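Local coordinates for protein bacilliredoxin BrxA (Bacillus subtilis, PDB 3FHK) that removes bacillithiol from S-bacillithiolated proteins such as OhrR and MetE as a dithiol bacilliredoxin with a CXC motif, and has protein disulfide isomerase activity, at residues P108-L113 / H125-H130; V50-V55 / E98-A103; R64-Q69 / K137-A142; E35-F40 / V82-G87; Q69-L72 / T77-N80. The protein carries 2 engineered substitutions. All coordinates share one frame; numbering follows the deposited sequence.

Interaction 1 (P108-L113 / H125-H130); sequences PSMALL and HEIEGH
The end of I127 reaches in from the loop 125-130 and meets P108 and the first residues of strand 109-114, and one methyl, CD1, makes all the close contacts. The CE methyl of M110 comes to 3.6 Å from I127 CD1, the two side chains running at a slant to one another. Methionine suits the spot because its thioether chain bends: chi3 of -96° turns CE out of line with the rest of the chain. The same CD1 also lies 3.9 Å from the carbonyl O of P108 and 4.1 Å from CA of S109, with the P108 ring carbon CG looser at 4.3 Å. The isoleucine can reach this far because it is extended, chi2 -179°. L62 of helix 57-73 and I122 of strand 117-122 also pack on it.

The other side of the loop faces solvent. E128 is exposed and pairs with R124, and G129, with positive phi, sits in the type II turn running from I127 to H130. That turn is closed by the backbone bond from H130 N to I127 O, 3.2 Å. H130 NE2 also donates to the carbonyl O of H125, just before the turn, at 2.9 Å from near its ring plane.

P108 follows a cis peptide bond, the hallmark proline of the thioredoxin fold, and its ring packs beside the nucleophiles C56 and C58. No hydrogen bond spans the two segments: methyl groups meet a proline ring and main chain, and this join probably rests on shape and exclusion of water, while polar ties such as E128 to R124 and H130 to E134 act within the loop and its surroundings.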
# COMPACT_ATOMS: atom_id res chain seq x y z
N PRO A 108 21.69 4.21 14.41
CA PRO A 108 22.28 5.54 14.53
C PRO A 108 23.69 5.41 15.06
O PRO A 108 24.04 4.38 15.62
CB PRO A 108 21.40 6.20 15.60
CG PRO A 108 20.97 5.03 16.45
CD PRO A 108 20.64 4.00 15.43
N SER A 109 24.50 6.44 14.88
CA SER A 109 25.81 6.47 15.50
C SER A 109 26.23 7.92 15.64
O SER A 109 25.57 8.81 15.10
CB SER A 109 26.82 5.62 14.70
OG SER A 109 26.95 6.08 13.36
N MET A 110 27.31 8.18 16.36
CA MET A 110 27.74 9.56 16.58
C MET A 110 29.26 9.67 16.53
O MET A 110 29.98 8.78 16.98
CB MET A 110 27.21 10.06 17.92
CG MET A 110 25.68 10.13 18.02
SD MET A 110 25.07 10.72 19.62
CE MET A 110 24.76 9.15 20.43
N ALA A 111 29.76 10.76 15.95
CA ALA A 111 31.18 11.06 16.02
C ALA A 111 31.44 12.46 16.54
O ALA A 111 30.78 13.42 16.13
CB ALA A 111 31.86 10.85 14.66
N LEU A 112 32.40 12.55 17.45
CA LEU A 112 33.00 13.81 17.88
C LEU A 112 34.25 14.03 17.03
O LEU A 112 35.17 13.19 17.02
CB LEU A 112 33.39 13.74 19.35
CG LEU A 112 33.16 14.97 20.25
CD1 LEU A 112 34.21 15.05 21.35
CD2 LEU A 112 33.13 16.27 19.46
N LEU A 113 34.28 15.14 16.30
CA LEU A 113 35.43 15.50 15.46
C LEU A 113 36.26 16.61 16.06
O LEU A 113 35.74 17.47 16.78
CB LEU A 113 34.95 16.02 14.10
CG LEU A 113 34.51 15.06 13.00
CD1 LEU A 113 34.03 13.74 13.55
CD2 LEU A 113 33.43 15.74 12.17
N HIS A 125 26.14 -0.08 18.68
CA HIS A 125 26.13 -1.02 19.81
C HIS A 125 26.44 -0.34 21.14
O HIS A 125 26.26 -0.94 22.20
CB HIS A 125 27.06 -2.22 19.56
CG HIS A 125 28.52 -1.89 19.66
ND1 HIS A 125 29.33 -1.76 18.55
CD2 HIS A 125 29.32 -1.70 20.73
CE1 HIS A 125 30.57 -1.49 18.94
NE2 HIS A 125 30.58 -1.45 20.26
N GLU A 126 26.88 0.91 21.07
CA GLU A 126 27.17 1.69 22.26
C GLU A 126 25.93 2.47 22.62
O GLU A 126 25.86 3.14 23.66
CB GLU A 126 28.32 2.66 21.98
CG GLU A 126 29.39 2.69 23.05
CD GLU A 126 30.35 1.53 22.96
OE1 GLU A 126 31.46 1.72 22.42
OE2 GLU A 126 29.99 0.42 23.40
N ILE A 127 24.93 2.37 21.75
CA ILE A 127 23.68 3.10 21.92
C ILE A 127 22.52 2.14 22.20
O ILE A 127 21.86 2.24 23.24
CB ILE A 127 23.35 3.93 20.66
CG1 ILE A 127 24.45 4.96 20.41
CG2 ILE A 127 21.96 4.59 20.81
CD1 ILE A 127 24.22 5.86 19.19
N GLU A 128 22.28 1.22 21.28
CA GLU A 128 21.23 0.23 21.45
C GLU A 128 21.48 -0.58 22.71
O GLU A 128 22.62 -0.93 23.02
CB GLU A 128 21.18 -0.70 20.25
CG GLU A 128 20.25 -1.89 20.43
CD GLU A 128 19.95 -2.56 19.11
OE1 GLU A 128 20.91 -2.86 18.36
OE2 GLU A 128 18.76 -2.78 18.83
N GLY A 129 20.40 -0.89 23.42
CA GLY A 129 20.49 -1.70 24.62
C GLY A 129 20.96 -0.95 25.86
O GLY A 129 20.94 -1.51 26.95
N HIS A 130 21.38 0.30 25.70
CA HIS A 130 21.78 1.13 26.83
C HIS A 130 20.67 2.14 27.15
O HIS A 130 19.72 2.29 26.38
CB HIS A 130 23.08 1.89 26.54
CG HIS A 130 24.19 1.00 26.07
ND1 HIS A 130 25.24 0.64 26.88
CD2 HIS A 130 24.40 0.39 24.88
CE1 HIS A 130 26.06 -0.15 26.21
NE2 HIS A 130 25.57 -0.32 25.00

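Interaction 2 (V50-V55 / E98-A103); sequences VVVNSV and EYFTGA. Engineered in segment 98-103: A103 (natural residue Gln).
F100 pushes the far end of its ring against the valines on one face of strand 47-53, overlapping V50 and V52 with its edge and not its face. Ring carbon CZ lies 3.8 Å from CG1 of V50, which sits in the plane of the ring; CE2 is 4.2 Å from CG2 of V52, a looser touch in which the two side chains run alongside each other in opposing senses. With chi1 at 174°, V50 holds CG1 anti to the backbone N and so turns that methyl to the ring.

V50 and V52 are two residues apart on an extended strand, so both point to the same side, while V51 between them points to the other. Beta-branched valines suit such a strand, and their short branches present methyls to the edge of the ring. The ring is delivered by a tight reversal after helix 90-97: F100 is the centre of an inverse gamma turn, closed by a weak bond from T101 N to Y99 O, and it also starts a type II turn in which A103 N bonds to F100 O at 2.9 Å. G102 takes positive phi in that turn, where a side chain would be jammed against the preceding carbonyl. A103 is an engineered residue, glutamine in nature.

A111 of the neighbouring strand 109-114 also packs on F100, so the ring spans two strands of the sheet. All three touching residues are buried and every contact between them is hydrocarbon; with no directional bond between the segments, F100 is probably held on the central sheet by the hydrophobic effect.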
# COMPACT_ATOMS: atom_id res chain seq x y z
N VAL A 50 28.79 14.95 15.16
CA VAL A 50 28.08 14.46 14.00
C VAL A 50 27.13 13.39 14.51
O VAL A 50 27.53 12.48 15.26
CB VAL A 50 29.06 13.84 12.96
CG1 VAL A 50 28.29 13.20 11.80
CG2 VAL A 50 30.05 14.91 12.44
N VAL A 51 25.87 13.50 14.13
CA VAL A 51 24.91 12.46 14.45
C VAL A 51 24.48 11.78 13.16
O VAL A 51 24.00 12.42 12.23
CB VAL A 51 23.68 13.00 15.18
CG1 VAL A 51 22.65 11.88 15.39
CG2 VAL A 51 24.09 13.63 16.50
N VAL A 52 24.70 10.48 13.10
CA VAL A 52 24.17 9.70 12.01
C VAL A 52 22.79 9.22 12.39
O VAL A 52 22.63 8.30 13.20
CB VAL A 52 25.07 8.52 11.67
CG1 VAL A 52 24.41 7.66 10.60
CG2 VAL A 52 26.41 9.04 11.19
N ASN A 53 21.80 9.88 11.81
CA ASN A 53 20.41 9.69 12.19
C ASN A 53 19.85 8.44 11.52
O ASN A 53 20.49 7.86 10.65
CB ASN A 53 19.60 10.94 11.81
CG ASN A 53 18.33 11.09 12.63
OD1 ASN A 53 18.05 10.28 13.52
ND2 ASN A 53 17.56 12.12 12.33
N SER A 54 18.66 8.01 11.96
CA SER A 54 18.05 6.77 11.48
C SER A 54 16.57 6.72 11.87
O SER A 54 16.16 7.40 12.80
CB SER A 54 18.79 5.56 12.07
OG SER A 54 18.01 4.37 11.99
N VAL A 55 15.79 5.91 11.17
CA VAL A 55 14.35 5.78 11.44
C VAL A 55 14.02 4.85 12.61
O VAL A 55 12.93 4.89 13.17
CB VAL A 55 13.61 5.28 10.18
CG1 VAL A 55 12.14 5.10 10.46
CG2 VAL A 55 13.79 6.26 9.04
N GLU A 98 33.03 8.16 4.97
CA GLU A 98 34.37 8.12 4.40
C GLU A 98 35.40 8.79 5.31
O GLU A 98 36.58 8.46 5.26
CB GLU A 98 34.39 8.78 3.03
CG GLU A 98 33.80 7.94 1.91
CD GLU A 98 33.85 8.67 0.58
OE1 GLU A 98 34.49 9.74 0.51
OE2 GLU A 98 33.26 8.18 -0.40
N TYR A 99 34.94 9.74 6.12
CA TYR A 99 35.82 10.49 7.02
C TYR A 99 36.07 9.76 8.33
O TYR A 99 37.01 10.09 9.06
CB TYR A 99 35.21 11.87 7.33
CG TYR A 99 35.18 12.83 6.15
CD1 TYR A 99 36.21 13.73 5.93
CD2 TYR A 99 34.12 12.82 5.26
CE1 TYR A 99 36.19 14.60 4.84
CE2 TYR A 99 34.08 13.67 4.18
CZ TYR A 99 35.11 14.56 3.97
OH TYR A 99 35.05 15.41 2.89
N PHE A 100 35.22 8.77 8.65
CA PHE A 100 35.31 8.05 9.92
C PHE A 100 36.30 6.89 9.80
O PHE A 100 35.92 5.73 9.96
CB PHE A 100 33.94 7.52 10.36
CG PHE A 100 32.88 8.59 10.58
CD1 PHE A 100 33.24 9.93 10.67
CD2 PHE A 100 31.55 8.24 10.72
CE1 PHE A 100 32.28 10.91 10.88
CE2 PHE A 100 30.57 9.21 10.95
CZ PHE A 100 30.93 10.54 11.03
N THR A 101 37.56 7.20 9.50
CA THR A 101 38.58 6.19 9.23
C THR A 101 38.66 5.18 10.37
O THR A 101 38.75 5.55 11.55
CB THR A 101 39.97 6.82 9.02
OG1 THR A 101 39.85 8.00 8.21
CG2 THR A 101 40.93 5.84 8.33
N GLY A 102 38.60 3.91 10.02
CA GLY A 102 38.66 2.86 11.02
C GLY A 102 37.30 2.32 11.40
O GLY A 102 37.17 1.15 11.76
N ALA A 103 36.28 3.18 11.32
CA ALA A 103 34.94 2.80 11.76
C ALA A 103 34.16 2.00 10.73
O ALA A 103 34.22 2.27 9.54
CB ALA A 103 34.14 4.04 12.16

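Interaction 3 (R64-Q69 / K137-A142); sequences RPAATQ and KNLTAA
L139 leans out of helix 132-146 and lays its CD1 methyl on the backbone of helix 57-73, joining two of the helices that flank the sheet of the thioredoxin fold on one side. The orientation is one-sided: the leucine points toward helix 57-73, whereas of the two alanines that receive it only A66 turns its CB toward the visitor, and A67 points away. The methyl therefore meets main chain rather than a second long side chain, lying 3.6 Å from the carbonyl O of A66 and 3.7 Å from CA of A67. Placing CG beside the backbone N of L139 (chi1 -84°) sends the isobutyl group across to the other helix.

Alanine suits both receiving places. With nothing beyond CB, A66 and A67 let the helices come close, A67 and L139 having their CA atoms 7.5 Å apart, and the CD1 methyl lies directly on the main chain. The CB of A67, turned from L139, serves the layer beneath, where M110 and V51 of the sheet pack on it.

Around this point M132, earlier on helix 132-146, packs on A66, and I122 of strand 117-122 touches L139. R64, nearly one turn before A67, faces another way: its NE forms a salt bridge with E22, and its NH1 hydrogen-bonds to OD1 of N53.

No hydrogen bond passes between the two segments, and the side-chain part of the contact is slight: A66 CB comes no closer than 4.5 Å to L139 CD1.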
# COMPACT_ATOMS: atom_id res chain seq x y z
N ARG A 64 18.87 10.44 19.32
CA ARG A 64 18.48 11.84 19.13
C ARG A 64 18.31 12.59 20.46
O ARG A 64 18.88 13.66 20.65
CB ARG A 64 17.22 11.96 18.26
CG ARG A 64 17.47 11.57 16.80
CD ARG A 64 16.39 12.12 15.86
NE ARG A 64 15.09 11.53 16.15
CZ ARG A 64 14.63 10.41 15.59
NH1 ARG A 64 15.35 9.78 14.69
NH2 ARG A 64 13.43 9.94 15.93
N PRO A 65 17.56 12.00 21.40
CA PRO A 65 17.35 12.70 22.68
C PRO A 65 18.67 12.91 23.42
O PRO A 65 18.90 13.98 23.99
CB PRO A 65 16.44 11.74 23.47
CG PRO A 65 15.84 10.81 22.45
CD PRO A 65 16.79 10.74 21.30
N ALA A 66 19.54 11.90 23.40
CA ALA A 66 20.82 11.99 24.11
C ALA A 66 21.72 13.06 23.52
O ALA A 66 22.34 13.83 24.24
CB ALA A 66 21.53 10.65 24.11
N ALA A 67 21.76 13.11 22.19
CA ALA A 67 22.61 14.05 21.48
C ALA A 67 22.19 15.49 21.75
O ALA A 67 23.04 16.35 22.01
CB ALA A 67 22.56 13.77 19.99
N THR A 68 20.90 15.76 21.66
CA THR A 68 20.42 17.13 21.80
C THR A 68 20.49 17.62 23.25
O THR A 68 20.75 18.79 23.51
CB THR A 68 18.98 17.31 21.22
OG1 THR A 68 18.05 16.53 21.97
CG2 THR A 68 18.95 16.88 19.76
N GLN A 69 20.28 16.70 24.19
CA GLN A 69 20.33 17.04 25.61
C GLN A 69 21.76 17.21 26.10
O GLN A 69 22.05 18.13 26.87
CB GLN A 69 19.57 16.00 26.45
CG GLN A 69 18.05 16.09 26.29
CD GLN A 69 17.31 14.86 26.78
OE1 GLN A 69 16.32 14.44 26.18
NE2 GLN A 69 17.78 14.27 27.88
N LYS A 137 26.18 10.42 29.45
CA LYS A 137 27.43 10.40 30.19
C LYS A 137 28.58 10.08 29.24
O LYS A 137 29.69 10.58 29.41
CB LYS A 137 27.36 9.35 31.31
CG LYS A 137 28.59 9.31 32.22
N ASN A 138 28.30 9.25 28.25
CA ASN A 138 29.27 8.93 27.21
C ASN A 138 29.63 10.19 26.44
O ASN A 138 30.80 10.54 26.33
CB ASN A 138 28.68 7.87 26.27
CG ASN A 138 29.68 7.36 25.25
OD1 ASN A 138 30.66 8.04 24.92
ND2 ASN A 138 29.44 6.16 24.73
N LEU A 139 28.62 10.87 25.92
CA LEU A 139 28.82 12.10 25.16
C LEU A 139 29.52 13.18 25.98
O LEU A 139 30.49 13.78 25.53
CB LEU A 139 27.48 12.65 24.67
CG LEU A 139 26.93 12.06 23.38
CD1 LEU A 139 25.49 12.45 23.15
CD2 LEU A 139 27.80 12.50 22.21
N THR A 140 29.01 13.44 27.19
CA THR A 140 29.51 14.55 27.99
C THR A 140 30.94 14.34 28.46
O THR A 140 31.72 15.30 28.52
CB THR A 140 28.57 14.86 29.20
OG1 THR A 140 28.49 13.72 30.06
CG2 THR A 140 27.19 15.23 28.72
N ALA A 141 31.29 13.10 28.79
CA ALA A 141 32.66 12.78 29.16
C ALA A 141 33.59 13.00 27.97
O ALA A 141 34.75 13.38 28.14
CB ALA A 141 32.76 11.34 29.64
N ALA A 142 33.06 12.77 26.77
CA ALA A 142 33.80 13.05 25.54
C ALA A 142 33.91 14.56 25.33
O ALA A 142 34.98 15.05 24.99
CB ALA A 142 33.13 12.38 24.34

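Interaction 4 (E35-F40 / V82-G87); sequences EEVENF and VTVFAG
V37 is the first residue of 35-40 to touch the strand, setting its CG2 methyl 4.0 Å from CG1 of V84, the two side chains meeting at about a right angle. Valine fits here: short and branched, it lets helix and strand lie close.

One turn on from V37, F40 brings its ring to V82. CG1 of the valine stands over one face, 3.9 Å from the ring centroid and 18° off the ring normal, a CH-pi contact displaced toward the rim, with CZ the nearest ring atom at 3.8 Å. A chi1 of 172° swings the ring away from the phenylalanine's own backbone N and out to the strand. Replacing this phenylalanine by alanine is likely to leave the CG1 methyl of V82 without its aromatic lid and to open a gap between helix and strand.

T48 of strand 47-53 touches the ring as well, and A92 and M96 of helix 90-97 pack on V37. Helix 34-43 thus lies with helix 90-97 on one face of the sheet, while helix 2-24 packs on T83 and F85 from the other.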
# COMPACT_ATOMS: atom_id res chain seq x y z
N GLU A 35 27.87 16.61 -1.59
CA GLU A 35 28.56 17.88 -1.76
C GLU A 35 28.52 18.73 -0.49
O GLU A 35 29.53 19.32 -0.09
CB GLU A 35 27.95 18.67 -2.92
CG GLU A 35 28.67 19.97 -3.23
N GLU A 36 27.36 18.77 0.15
CA GLU A 36 27.20 19.47 1.42
C GLU A 36 28.10 18.89 2.51
O GLU A 36 28.63 19.62 3.34
CB GLU A 36 25.75 19.41 1.87
CG GLU A 36 24.78 19.99 0.88
CD GLU A 36 23.38 20.06 1.43
OE1 GLU A 36 23.09 19.40 2.44
OE2 GLU A 36 22.56 20.79 0.84
N VAL A 37 28.25 17.57 2.51
CA VAL A 37 29.12 16.91 3.47
C VAL A 37 30.57 17.31 3.24
O VAL A 37 31.29 17.67 4.18
CB VAL A 37 28.96 15.38 3.44
CG1 VAL A 37 29.99 14.72 4.35
CG2 VAL A 37 27.55 14.98 3.84
N GLU A 38 31.01 17.26 1.99
CA GLU A 38 32.36 17.69 1.64
C GLU A 38 32.59 19.13 2.04
O GLU A 38 33.58 19.46 2.70
CB GLU A 38 32.62 17.53 0.14
CG GLU A 38 33.23 16.21 -0.26
CD GLU A 38 33.26 16.02 -1.76
OE1 GLU A 38 32.19 16.16 -2.40
OE2 GLU A 38 34.35 15.74 -2.30
N ASN A 39 31.65 19.99 1.65
CA ASN A 39 31.72 21.41 1.99
C ASN A 39 31.96 21.64 3.46
O ASN A 39 32.90 22.32 3.85
CB ASN A 39 30.44 22.12 1.55
CG ASN A 39 30.64 22.93 0.29
OD1 ASN A 39 31.40 23.89 0.27
ND2 ASN A 39 29.94 22.54 -0.77
N PHE A 40 31.10 21.07 4.30
CA PHE A 40 31.25 21.25 5.72
C PHE A 40 32.58 20.67 6.21
O PHE A 40 33.37 21.38 6.82
CB PHE A 40 30.10 20.63 6.51
CG PHE A 40 30.35 20.64 7.99
CD1 PHE A 40 30.16 21.81 8.73
CD2 PHE A 40 30.84 19.51 8.64
CE1 PHE A 40 30.42 21.84 10.08
CE2 PHE A 40 31.10 19.53 9.99
CZ PHE A 40 30.89 20.70 10.72
N VAL A 82 26.03 18.67 13.49
CA VAL A 82 25.51 18.40 12.16
C VAL A 82 25.02 16.97 12.11
O VAL A 82 25.34 16.15 12.96
CB VAL A 82 26.57 18.63 11.06
CG1 VAL A 82 27.24 19.98 11.23
CG2 VAL A 82 27.59 17.52 11.07
N THR A 83 24.21 16.68 11.11
CA THR A 83 23.67 15.34 11.03
C THR A 83 23.51 14.91 9.59
O THR A 83 23.31 15.73 8.69
CB THR A 83 22.32 15.22 11.79
OG1 THR A 83 21.77 13.93 11.57
CG2 THR A 83 21.33 16.30 11.33
N VAL A 84 23.64 13.61 9.39
CA VAL A 84 23.30 12.98 8.14
C VAL A 84 22.29 11.90 8.49
O VAL A 84 22.37 11.31 9.56
CB VAL A 84 24.53 12.36 7.47
CG1 VAL A 84 25.40 13.45 6.83
CG2 VAL A 84 25.32 11.55 8.48
N PHE A 85 21.35 11.67 7.59
CA PHE A 85 20.26 10.74 7.85
C PHE A 85 20.44 9.44 7.09
O PHE A 85 20.11 9.35 5.91
CB PHE A 85 18.92 11.37 7.48
CG PHE A 85 17.77 10.83 8.27
CD1 PHE A 85 17.49 9.48 8.28
CD2 PHE A 85 16.97 11.67 9.03
CE1 PHE A 85 16.44 8.96 9.01
CE2 PHE A 85 15.92 11.15 9.77
CZ PHE A 85 15.66 9.80 9.76
N ALA A 86 20.95 8.42 7.77
CA ALA A 86 21.21 7.15 7.11
C ALA A 86 19.92 6.55 6.54
O ALA A 86 18.86 6.61 7.17
CB ALA A 86 21.87 6.18 8.08
N GLY A 87 20.01 5.96 5.36
CA GLY A 87 18.86 5.28 4.79
C GLY A 87 17.92 6.21 4.05
O GLY A 87 17.17 5.78 3.18

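Interaction 5 (Q69-L72 / T77-N80); sequences QAVL and TPDN
The hydroxyl of T77 donates a hydrogen bond to the carbonyl O of V71, with OG1 and O 3.3 Å apart. OG1 approaches in the carbonyl plane on a lone pair, at a C=O...donor angle of 118°. It can do so because the hydroxyl lies opposite the threonine's own backbone N (chi1 -161°), swung toward the helix. Just beside this bond the contact turns apolar: CG2 of V71 packs 4.1 Å from CD of P78, the two side chains meeting at a slant. One valine thus presents a polar oxygen and an apolar branch to successive residues of the returning chain.

Each residue type fits. Carbonyls near the C-terminal end of a helix lack the N-H of a following turn, and a threonine hydroxyl can supply a donor instead while its own chain stays extended. A valine in its place would probably leave the V71 carbonyl without this donor and weaken the hold of the loop on the helix. Proline stiffens the next step of the chain.

Further out, L49 of strand 47-53 touches both V71 and P78, and F143 of helix 132-146 packs on P78. The chain beyond is set by polar bonds: D79 OD2 accepts from the backbone N of T47, and the N80 side chain bonds to T48 and to the carbonyl of E45.

Here helix 57-73 gives way to strand 80-85, which runs parallel beside strand 47-53: this is the return of a beta-alpha-beta crossover, a basic unit of the thioredoxin fold.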
# COMPACT_ATOMS: atom_id res chain seq x y z
N GLN A 69 20.28 16.70 24.19
CA GLN A 69 20.33 17.04 25.61
C GLN A 69 21.76 17.21 26.10
O GLN A 69 22.05 18.13 26.87
CB GLN A 69 19.57 16.00 26.45
CG GLN A 69 18.05 16.09 26.29
CD GLN A 69 17.31 14.86 26.78
OE1 GLN A 69 16.32 14.44 26.18
NE2 GLN A 69 17.78 14.27 27.88
N ALA A 70 22.67 16.34 25.65
CA ALA A 70 24.06 16.45 26.06
C ALA A 70 24.61 17.81 25.63
O ALA A 70 25.32 18.48 26.38
CB ALA A 70 24.90 15.31 25.45
N VAL A 71 24.23 18.21 24.42
CA VAL A 71 24.71 19.46 23.84
C VAL A 71 24.16 20.71 24.52
O VAL A 71 24.82 21.76 24.56
CB VAL A 71 24.41 19.49 22.33
CG1 VAL A 71 24.14 20.88 21.85
CG2 VAL A 71 25.59 18.86 21.56
N LEU A 72 22.95 20.61 25.05
CA LEU A 72 22.29 21.75 25.66
C LEU A 72 22.61 21.86 27.15
O LEU A 72 22.57 22.95 27.73
CB LEU A 72 20.78 21.65 25.46
CG LEU A 72 20.25 21.97 24.07
CD1 LEU A 72 18.77 21.62 24.00
CD2 LEU A 72 20.47 23.45 23.74
N THR A 77 31.03 22.04 25.37
CA THR A 77 30.20 21.61 24.26
C THR A 77 30.89 21.82 22.90
O THR A 77 31.77 22.66 22.77
CB THR A 77 28.85 22.37 24.26
OG1 THR A 77 27.89 21.67 23.47
CG2 THR A 77 29.04 23.78 23.72
N PRO A 78 30.49 21.03 21.88
CA PRO A 78 31.12 21.17 20.57
C PRO A 78 30.81 22.51 19.93
O PRO A 78 29.76 23.08 20.18
CB PRO A 78 30.49 20.04 19.73
CG PRO A 78 29.93 19.08 20.74
CD PRO A 78 29.53 19.91 21.92
N ASP A 79 31.73 23.01 19.11
CA ASP A 79 31.51 24.23 18.36
C ASP A 79 30.47 24.04 17.26
O ASP A 79 29.73 24.96 16.93
CB ASP A 79 32.84 24.70 17.76
CG ASP A 79 33.93 24.85 18.81
OD1 ASP A 79 33.72 25.60 19.79
OD2 ASP A 79 34.98 24.20 18.66
N ASN A 80 30.42 22.85 16.66
CA ASN A 80 29.46 22.57 15.59
C ASN A 80 28.66 21.30 15.85
O ASN A 80 29.12 20.38 16.54
CB ASN A 80 30.17 22.43 14.23
CG ASN A 80 31.25 23.48 14.03
OD1 ASN A 80 30.96 24.67 14.01
ND2 ASN A 80 32.50 23.03 13.88

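Overall arrangement
Interactions 1, 2 and 4 reach one mixed sheet, while 3 and 5 join helix 57-73 to another helix and to the loop after it. Interactions 1 and 2, about 9 Å apart between centres, are joined by neighbouring strands, A111 O lying 2.7 Å from V50 N. Interactions 2 and 4 are joined through strands 47-53 and 80-85, with V84 O 2.7 Å from N53 N. Interactions 3 and 5 have centres about 8 Å apart, and M110 SD of interaction 1 lies 4.0 Å from L139 CD1 of interaction 3. Interactions 3 and 4, about 20 Å apart between centres, lie on opposite sides of the chain's centre. Interaction 1 borders the CXC site, the P108 side chain being about 4 Å from those of C56 and C58.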